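Local coordinates for HepC.19480.a.B1 (Helicobacter pylori, PDB 6MTZ), which is of unknown function but carries the sequence motifs of DHH/DHHA1-family phosphoesterases, so it probably hydrolyses phosphodiester bonds with the help of bound metal ions, at residues Q10-S15 against Y51-A56; A23-S28 against I35-A40; Y81-I86 against E112-Y117. All blocks are in the same frame, centred on the assembly; numbering follows the deposited sequence.

Contact 1 (Q10-S15 against Y51-A56); sequences QVYHLS and YEILNA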
# COMPACT_ATOMS: atom_id res chain seq x y z
N GLN A 10 5.12 -18.17 11.11
CA GLN A 10 5.17 -17.09 10.15
C GLN A 10 3.77 -16.61 9.82
O GLN A 10 2.91 -17.41 9.41
CB GLN A 10 5.89 -17.53 8.87
CG GLN A 10 7.27 -18.11 9.14
CD GLN A 10 8.25 -17.06 9.64
OE1 GLN A 10 8.23 -15.91 9.20
NE2 GLN A 10 9.12 -17.45 10.59
N VAL A 11 3.53 -15.32 10.00
CA VAL A 11 2.22 -14.74 9.78
C VAL A 11 2.24 -13.95 8.48
O VAL A 11 3.16 -13.15 8.24
CB VAL A 11 1.79 -13.85 10.95
CG1 VAL A 11 0.45 -13.21 10.65
CG2 VAL A 11 1.75 -14.68 12.24
N TYR A 12 1.24 -14.20 7.63
CA TYR A 12 1.02 -13.44 6.41
C TYR A 12 -0.31 -12.72 6.54
O TYR A 12 -1.36 -13.37 6.64
CB TYR A 12 1.04 -14.37 5.19
CG TYR A 12 2.40 -14.98 4.98
CD1 TYR A 12 2.79 -16.12 5.67
CD2 TYR A 12 3.30 -14.41 4.09
CE1 TYR A 12 4.05 -16.67 5.49
CE2 TYR A 12 4.55 -14.95 3.90
CZ TYR A 12 4.93 -16.08 4.60
OH TYR A 12 6.19 -16.61 4.41
N HIS A 13 -0.29 -11.39 6.56
CA HIS A 13 -1.47 -10.61 6.91
C HIS A 13 -1.89 -9.71 5.76
O HIS A 13 -1.25 -8.68 5.51
CB HIS A 13 -1.25 -9.80 8.19
CG HIS A 13 -2.47 -9.08 8.67
ND1 HIS A 13 -2.45 -8.24 9.77
CD2 HIS A 13 -3.74 -9.06 8.21
CE1 HIS A 13 -3.66 -7.74 9.96
NE2 HIS A 13 -4.46 -8.23 9.02
N LEU A 14 -2.99 -10.06 5.11
CA LEU A 14 -3.58 -9.28 4.03
C LEU A 14 -4.77 -8.47 4.55
O LEU A 14 -5.68 -9.03 5.18
CB LEU A 14 -4.03 -10.20 2.90
CG LEU A 14 -4.98 -9.59 1.87
CD1 LEU A 14 -4.27 -8.46 1.10
CD2 LEU A 14 -5.55 -10.68 0.94
N SER A 15 -4.77 -7.16 4.27
CA SER A 15 -5.82 -6.26 4.75
C SER A 15 -6.15 -5.21 3.69
O SER A 15 -5.45 -5.05 2.69
CB SER A 15 -5.43 -5.57 6.07
OG SER A 15 -6.58 -5.03 6.69
N TYR A 51 -2.38 -14.93 -4.20
CA TYR A 51 -1.37 -15.68 -4.93
C TYR A 51 0.02 -15.43 -4.35
O TYR A 51 0.79 -16.37 -4.13
CB TYR A 51 -1.42 -15.32 -6.42
CG TYR A 51 -0.34 -15.98 -7.24
CD1 TYR A 51 -0.54 -17.24 -7.79
CD2 TYR A 51 0.87 -15.34 -7.48
CE1 TYR A 51 0.45 -17.85 -8.55
CE2 TYR A 51 1.87 -15.94 -8.24
CZ TYR A 51 1.65 -17.19 -8.77
OH TYR A 51 2.63 -17.79 -9.53
N GLU A 52 0.35 -14.16 -4.12
CA GLU A 52 1.64 -13.81 -3.51
C GLU A 52 1.85 -14.54 -2.19
O GLU A 52 2.95 -15.03 -1.91
CB GLU A 52 1.71 -12.31 -3.25
CG GLU A 52 2.21 -11.45 -4.35
CD GLU A 52 2.18 -9.99 -3.94
OE1 GLU A 52 1.46 -9.20 -4.58
OE2 GLU A 52 2.85 -9.63 -2.94
N ILE A 53 0.82 -14.58 -1.35
CA ILE A 53 0.94 -15.18 -0.02
C ILE A 53 1.15 -16.69 -0.13
O ILE A 53 2.05 -17.25 0.50
CB ILE A 53 -0.29 -14.82 0.83
CG1 ILE A 53 -0.18 -13.38 1.32
CG2 ILE A 53 -0.43 -15.78 2.01
CD1 ILE A 53 -1.44 -12.81 1.92
N LEU A 54 0.35 -17.36 -0.96
CA LEU A 54 0.51 -18.80 -1.13
C LEU A 54 1.85 -19.14 -1.76
O LEU A 54 2.46 -20.17 -1.44
CB LEU A 54 -0.63 -19.37 -1.98
CG LEU A 54 -2.05 -19.31 -1.41
CD1 LEU A 54 -3.08 -19.61 -2.48
CD2 LEU A 54 -2.19 -20.27 -0.26
N ASN A 55 2.33 -18.28 -2.67
CA ASN A 55 3.64 -18.49 -3.27
C ASN A 55 4.73 -18.38 -2.22
O ASN A 55 5.61 -19.25 -2.13
CB ASN A 55 3.87 -17.47 -4.39
CG ASN A 55 5.06 -17.81 -5.26
OD1 ASN A 55 5.89 -18.65 -4.92
ND2 ASN A 55 5.14 -17.15 -6.41
N ALA A 56 4.69 -17.33 -1.39
CA ALA A 56 5.67 -17.18 -0.33
C ALA A 56 5.66 -18.36 0.63
O ALA A 56 6.71 -18.82 1.08
CB ALA A 56 5.44 -15.87 0.42

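Contact 2 (A23-S28 against I35-A40); sequences ACQLVS and IQCYNA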
# COMPACT_ATOMS: atom_id res chain seq x y z
N ALA A 23 -5.21 -0.10 10.27
CA ALA A 23 -5.22 -0.32 11.72
C ALA A 23 -5.20 -1.81 12.08
O ALA A 23 -4.63 -2.20 13.11
CB ALA A 23 -6.43 0.38 12.32
N CYS A 24 -5.83 -2.66 11.27
CA CYS A 24 -5.73 -4.10 11.49
C CYS A 24 -4.27 -4.52 11.57
O CYS A 24 -3.90 -5.38 12.38
CB CYS A 24 -6.43 -4.88 10.37
SG CYS A 24 -8.23 -4.72 10.42
N GLN A 25 -3.42 -3.93 10.74
CA GLN A 25 -2.03 -4.33 10.66
C GLN A 25 -1.16 -3.67 11.72
O GLN A 25 -0.16 -4.25 12.13
CB GLN A 25 -1.49 -4.04 9.26
CG GLN A 25 -2.16 -4.92 8.23
CD GLN A 25 -1.81 -4.54 6.81
OE1 GLN A 25 -1.68 -3.35 6.49
NE2 GLN A 25 -1.68 -5.54 5.96
N LEU A 26 -1.52 -2.46 12.17
CA LEU A 26 -0.93 -1.95 13.40
C LEU A 26 -1.18 -2.92 14.53
O LEU A 26 -0.27 -3.24 15.31
CB LEU A 26 -1.50 -0.57 13.74
CG LEU A 26 -0.93 0.15 14.98
CD1 LEU A 26 -1.06 1.65 14.82
CD2 LEU A 26 -1.62 -0.26 16.27
N VAL A 27 -2.41 -3.42 14.63
CA VAL A 27 -2.76 -4.32 15.72
C VAL A 27 -1.96 -5.61 15.60
O VAL A 27 -1.32 -6.05 16.56
CB VAL A 27 -4.27 -4.58 15.74
CG1 VAL A 27 -4.59 -5.81 16.60
CG2 VAL A 27 -5.02 -3.34 16.25
N SER A 28 -1.96 -6.21 14.41
CA SER A 28 -1.31 -7.51 14.26
C SER A 28 0.19 -7.41 14.49
O SER A 28 0.79 -8.37 15.00
CB SER A 28 -1.58 -8.13 12.89
OG SER A 28 -0.97 -7.39 11.85
N ILE A 35 6.10 -11.46 10.80
CA ILE A 35 4.90 -11.11 10.05
C ILE A 35 5.27 -10.33 8.79
O ILE A 35 6.10 -9.42 8.83
CB ILE A 35 3.91 -10.29 10.91
CG1 ILE A 35 2.67 -9.93 10.10
CG2 ILE A 35 4.58 -9.04 11.47
CD1 ILE A 35 1.49 -9.42 10.96
N GLN A 36 4.65 -10.70 7.67
CA GLN A 36 4.71 -9.96 6.43
C GLN A 36 3.30 -9.49 6.07
O GLN A 36 2.36 -10.29 6.06
CB GLN A 36 5.29 -10.82 5.30
CG GLN A 36 5.24 -10.15 3.91
CD GLN A 36 6.10 -8.91 3.84
OE1 GLN A 36 7.33 -8.98 3.91
NE2 GLN A 36 5.46 -7.75 3.70
N CYS A 37 3.16 -8.20 5.78
CA CYS A 37 1.86 -7.62 5.51
C CYS A 37 1.66 -7.36 4.02
O CYS A 37 2.61 -7.19 3.25
CB CYS A 37 1.67 -6.31 6.27
SG CYS A 37 1.53 -6.48 8.04
N TYR A 38 0.39 -7.32 3.62
CA TYR A 38 -0.04 -7.12 2.25
C TYR A 38 -1.32 -6.32 2.28
O TYR A 38 -2.12 -6.44 3.21
CB TYR A 38 -0.30 -8.46 1.53
CG TYR A 38 0.84 -9.45 1.54
CD1 TYR A 38 1.10 -10.23 2.66
CD2 TYR A 38 1.64 -9.64 0.41
CE1 TYR A 38 2.12 -11.15 2.68
CE2 TYR A 38 2.68 -10.57 0.42
CZ TYR A 38 2.91 -11.32 1.57
OH TYR A 38 3.92 -12.25 1.62
N ASN A 39 -1.54 -5.52 1.24
CA ASN A 39 -2.75 -4.72 1.18
C ASN A 39 -3.35 -4.78 -0.21
O ASN A 39 -2.64 -4.94 -1.21
CB ASN A 39 -2.50 -3.27 1.59
CG ASN A 39 -1.99 -3.16 3.03
OD1 ASN A 39 -0.81 -3.41 3.30
ND2 ASN A 39 -2.88 -2.81 3.94
N ALA A 40 -4.67 -4.63 -0.26
CA ALA A 40 -5.41 -4.71 -1.50
C ALA A 40 -6.61 -3.78 -1.40
O ALA A 40 -7.20 -3.64 -0.32
CB ALA A 40 -5.85 -6.15 -1.79

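Contact 3 (Y81-I86 against E112-Y117); sequences YLQDKI and ESFHWY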
# COMPACT_ATOMS: atom_id res chain seq x y z
N TYR A 81 -10.60 -21.08 -3.85
CA TYR A 81 -9.21 -21.19 -4.28
C TYR A 81 -8.28 -21.23 -3.09
O TYR A 81 -7.35 -22.05 -3.04
CB TYR A 81 -8.85 -20.03 -5.21
CG TYR A 81 -7.39 -19.95 -5.59
CD1 TYR A 81 -6.87 -20.73 -6.62
CD2 TYR A 81 -6.53 -19.08 -4.94
CE1 TYR A 81 -5.53 -20.65 -6.98
CE2 TYR A 81 -5.19 -18.99 -5.30
CZ TYR A 81 -4.70 -19.78 -6.32
OH TYR A 81 -3.37 -19.70 -6.67
N LEU A 82 -8.52 -20.36 -2.11
CA LEU A 82 -7.70 -20.33 -0.90
C LEU A 82 -7.76 -21.67 -0.17
O LEU A 82 -6.72 -22.27 0.13
CB LEU A 82 -8.19 -19.21 -0.01
CG LEU A 82 -7.31 -18.69 1.12
CD1 LEU A 82 -5.87 -18.59 0.68
CD2 LEU A 82 -7.85 -17.32 1.48
N GLN A 83 -8.97 -22.15 0.10
CA GLN A 83 -9.11 -23.42 0.80
C GLN A 83 -8.45 -24.56 0.02
O GLN A 83 -7.69 -25.35 0.59
CB GLN A 83 -10.58 -23.71 1.05
CG GLN A 83 -10.79 -24.86 2.00
CD GLN A 83 -12.21 -24.94 2.49
OE1 GLN A 83 -12.52 -24.49 3.60
NE2 GLN A 83 -13.10 -25.49 1.67
N ASP A 84 -8.72 -24.65 -1.28
CA ASP A 84 -8.18 -25.76 -2.06
C ASP A 84 -6.67 -25.68 -2.18
O ASP A 84 -5.98 -26.71 -2.12
CB ASP A 84 -8.82 -25.81 -3.45
CG ASP A 84 -10.33 -25.90 -3.40
OD1 ASP A 84 -10.99 -25.32 -4.29
OD2 ASP A 84 -10.87 -26.54 -2.47
N LYS A 85 -6.12 -24.47 -2.35
CA LYS A 85 -4.71 -24.35 -2.68
C LYS A 85 -3.82 -24.83 -1.54
O LYS A 85 -2.78 -25.45 -1.78
CB LYS A 85 -4.37 -22.91 -3.07
N ILE A 86 -4.21 -24.58 -0.28
CA ILE A 86 -3.37 -24.96 0.85
C ILE A 86 -3.45 -26.44 1.20
O ILE A 86 -2.84 -26.86 2.19
CB ILE A 86 -3.70 -24.20 2.16
CG1 ILE A 86 -5.11 -24.52 2.63
CG2 ILE A 86 -3.53 -22.71 1.98
CD1 ILE A 86 -5.46 -23.83 3.93
N GLU A 112 -20.90 -18.26 5.46
CA GLU A 112 -21.51 -19.48 5.96
C GLU A 112 -21.13 -20.72 5.13
O GLU A 112 -21.68 -21.80 5.37
CB GLU A 112 -23.03 -19.33 6.02
CG GLU A 112 -23.65 -18.74 4.76
CD GLU A 112 -25.10 -18.35 4.96
OE1 GLU A 112 -25.87 -18.40 3.97
OE2 GLU A 112 -25.46 -17.99 6.10
N SER A 113 -20.22 -20.60 4.17
CA SER A 113 -19.68 -21.75 3.48
C SER A 113 -18.28 -22.14 3.95
O SER A 113 -17.77 -23.17 3.52
CB SER A 113 -19.63 -21.50 1.96
OG SER A 113 -20.93 -21.27 1.45
N PHE A 114 -17.64 -21.33 4.79
CA PHE A 114 -16.27 -21.61 5.19
C PHE A 114 -16.11 -21.33 6.68
O PHE A 114 -16.40 -20.22 7.15
CB PHE A 114 -15.28 -20.78 4.36
CG PHE A 114 -15.31 -21.11 2.89
CD1 PHE A 114 -14.47 -22.08 2.37
CD2 PHE A 114 -16.20 -20.48 2.04
CE1 PHE A 114 -14.51 -22.40 1.02
CE2 PHE A 114 -16.24 -20.79 0.69
CZ PHE A 114 -15.40 -21.75 0.18
N HIS A 115 -15.66 -22.36 7.41
CA HIS A 115 -15.54 -22.25 8.86
C HIS A 115 -14.51 -21.19 9.26
O HIS A 115 -14.65 -20.58 10.32
CB HIS A 115 -15.18 -23.61 9.45
CG HIS A 115 -16.26 -24.64 9.29
ND1 HIS A 115 -17.57 -24.40 9.66
CD2 HIS A 115 -16.22 -25.90 8.81
CE1 HIS A 115 -18.29 -25.47 9.40
NE2 HIS A 115 -17.50 -26.40 8.89
N TRP A 116 -13.50 -20.95 8.41
CA TRP A 116 -12.45 -19.97 8.65
C TRP A 116 -12.85 -18.56 8.28
O TRP A 116 -12.07 -17.63 8.50
CB TRP A 116 -11.17 -20.33 7.87
CG TRP A 116 -11.40 -20.64 6.40
CD1 TRP A 116 -11.61 -21.88 5.85
CD2 TRP A 116 -11.46 -19.71 5.32
NE1 TRP A 116 -11.79 -21.77 4.50
CE2 TRP A 116 -11.70 -20.45 4.14
CE3 TRP A 116 -11.33 -18.32 5.23
CZ2 TRP A 116 -11.82 -19.85 2.89
CZ3 TRP A 116 -11.45 -17.72 3.98
CH2 TRP A 116 -11.69 -18.48 2.83
N TYR A 117 -14.05 -18.37 7.71
CA TYR A 117 -14.49 -17.06 7.24
C TYR A 117 -15.48 -16.50 8.27
O TYR A 117 -16.59 -17.01 8.40
CB TYR A 117 -15.11 -17.19 5.85
CG TYR A 117 -15.37 -15.91 5.07
CD1 TYR A 117 -16.15 -14.89 5.60
CD2 TYR A 117 -14.88 -15.76 3.78
CE1 TYR A 117 -16.43 -13.75 4.87
CE2 TYR A 117 -15.14 -14.61 3.04
CZ TYR A 117 -15.91 -13.61 3.59
OH TYR A 117 -16.19 -12.47 2.88

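Contact 1 (Q10-S15 against Y51-A56)
I53 of helix 43-59 pushes its branched end between Y12 and L14, two residues on the same face of strand 10-15. Its CG2 meets Y12 CB at 3.8 Å, and its CD1, reached through CG1, meets L14 CB, also at 3.8 Å. The two branches therefore diverge along the strand: CG2, anti to the backbone N, lies against the root of the tyrosine, while the longer arm bears on the leucine. The Y12 and I53 side chains run alongside in opposite senses, so I53 sits at the base of the tyrosine and leaves the far part of the ring to another residue. This is the tight, fully apolar half of the contact, where both L14 and I53 are buried; Y38 and I67, on strands either side of strand 10-15, add to the packing on I53. The helix is the crossover of a Rossmann-like parallel sheet, leading from edge strand 35-39 across strand 10-15 to strand 64-70, and its segment runs at 174° to strand 10-15 with the axes 9.7 Å apart. Toward A56 the contact thins to one pair and opens to solvent, since Y12 and A56 are only partly buried. With CG anti to its carbonyl carbon (chi1 -66°), Y12 leans back toward the start of the strand, and its CE2 reaches A56 CB at 3.7 Å, meeting the methyl obliquely. Y12 OH stands 4.0 Å from A56 O, too far to bond, and no hydrogen bond joins the two segments.

Contact 2 (A23-S28 against I35-A40)
Segment 23-28 of helix 19-29 runs antiparallel to strand 35-39, at 177° and 10.0 Å between axes, and comes nearest where the CA atoms of Q25 and C37 are 7.2 Å apart. The two belong to one beta-alpha-beta unit, strand 10-15, helix 19-29, strand 35-39. Q25 points at the strand and, extended beyond CG, lays its methylene groups beside C37, with CG 4.0 Å from C37 SG. Its amide then meets that of N39 from the opposite direction, the planes nearly perpendicular at 82°. N39 ND2 donates to Q25 OE1 at 2.9 Å; the bond lies close to the asparagine's own amide plane but approaches the glutamine oxygen from above its carbonyl plane. Q25 NE2 makes a weak bond to Y38 O, also 2.9 Å, and another to H13 O on the adjoining strand. Further along, S28 OG presses on the I35 CD1 methyl at 3.3 Å, while its principal polar partner is H13 ND1. N39 is shared too: R194 donates to OD1, and ND2 also reaches H16 O. In this buried setting the Q25 oxygen receives from N39 while its nitrogen gives to the backbone carbonyls of Y38 and H13, which fixes the rotation of the glutamine amide and ties the helix to two neighbouring strands through polar bonds.

Contact 3 (Y81-I86 against E112-Y117)
Q83, on the last turns of helix 76-85, reaches into the type I beta turn F114-Y117, which leads into edge strand 117-119 of the Rossmann-like sheet, and sets its amide against two aromatic rings. The turn is closed by Y117 N bonding to F114 O. Both rings meet the glutamine with their edges. Its CG is anti to the backbone N and the chain beyond stays extended, which carries the amide across to the turn. Q83 OE1 accepts the indole N-H of W116, NE1 to OE1 being 3.0 Å. The oxygen lies almost in the indole plane, yet the indole nitrogen sits 40° out of the glutamine's carbonyl plane and not on a lone pair; amide and indole planes are 78° apart. Against F114 the amide is less steeply turned, at 55°: F114 CD1 comes to 3.3 Å from OE1, and F114 CE1 to 3.5 Å from NE2, so one side of the phenyl rim runs along the glutamine's end. Within the turn F114 CB lies over one face of the indole, 3.5 Å above its plane and offset toward the rim, and Y117 CB shares that face. The indole N-H is thus satisfied by the helix, and the bond fixes where the glutamine's oxygen points. A79 of the same helix touches both aromatic side chains, and I98 on strand 95-102 touches both W116 and L82. One residue earlier on the helix than Q83, a turn-facing methyl of L82 completes the contact, CD2 lying 4.2 Å from W116 CH2.

How the contacts relate
Contacts 1 and 2 share the start of the parallel sheet: contact 2 is nested in the loop closed by contact 1, and their centres are 11 Å apart. Strand 10-15 joins them, its successive residues serving helices on opposite faces of the sheet; H13 turns toward helix 19-29, its ND1 2.7 Å from S28 OG. Contact 3 follows later in the chain, its centre 15 Å from that of contact 1; they meet mainly through L54, whose CD1 lies 3.6 Å from Y81 CE2. Contacts 2 and 3 do not touch, with nearest atoms about 11 Å apart. N39 of contact 2 bonds to H16, just after strand 10-15, in a loop that probably contributes metal ligands, as in DHH-family relatives.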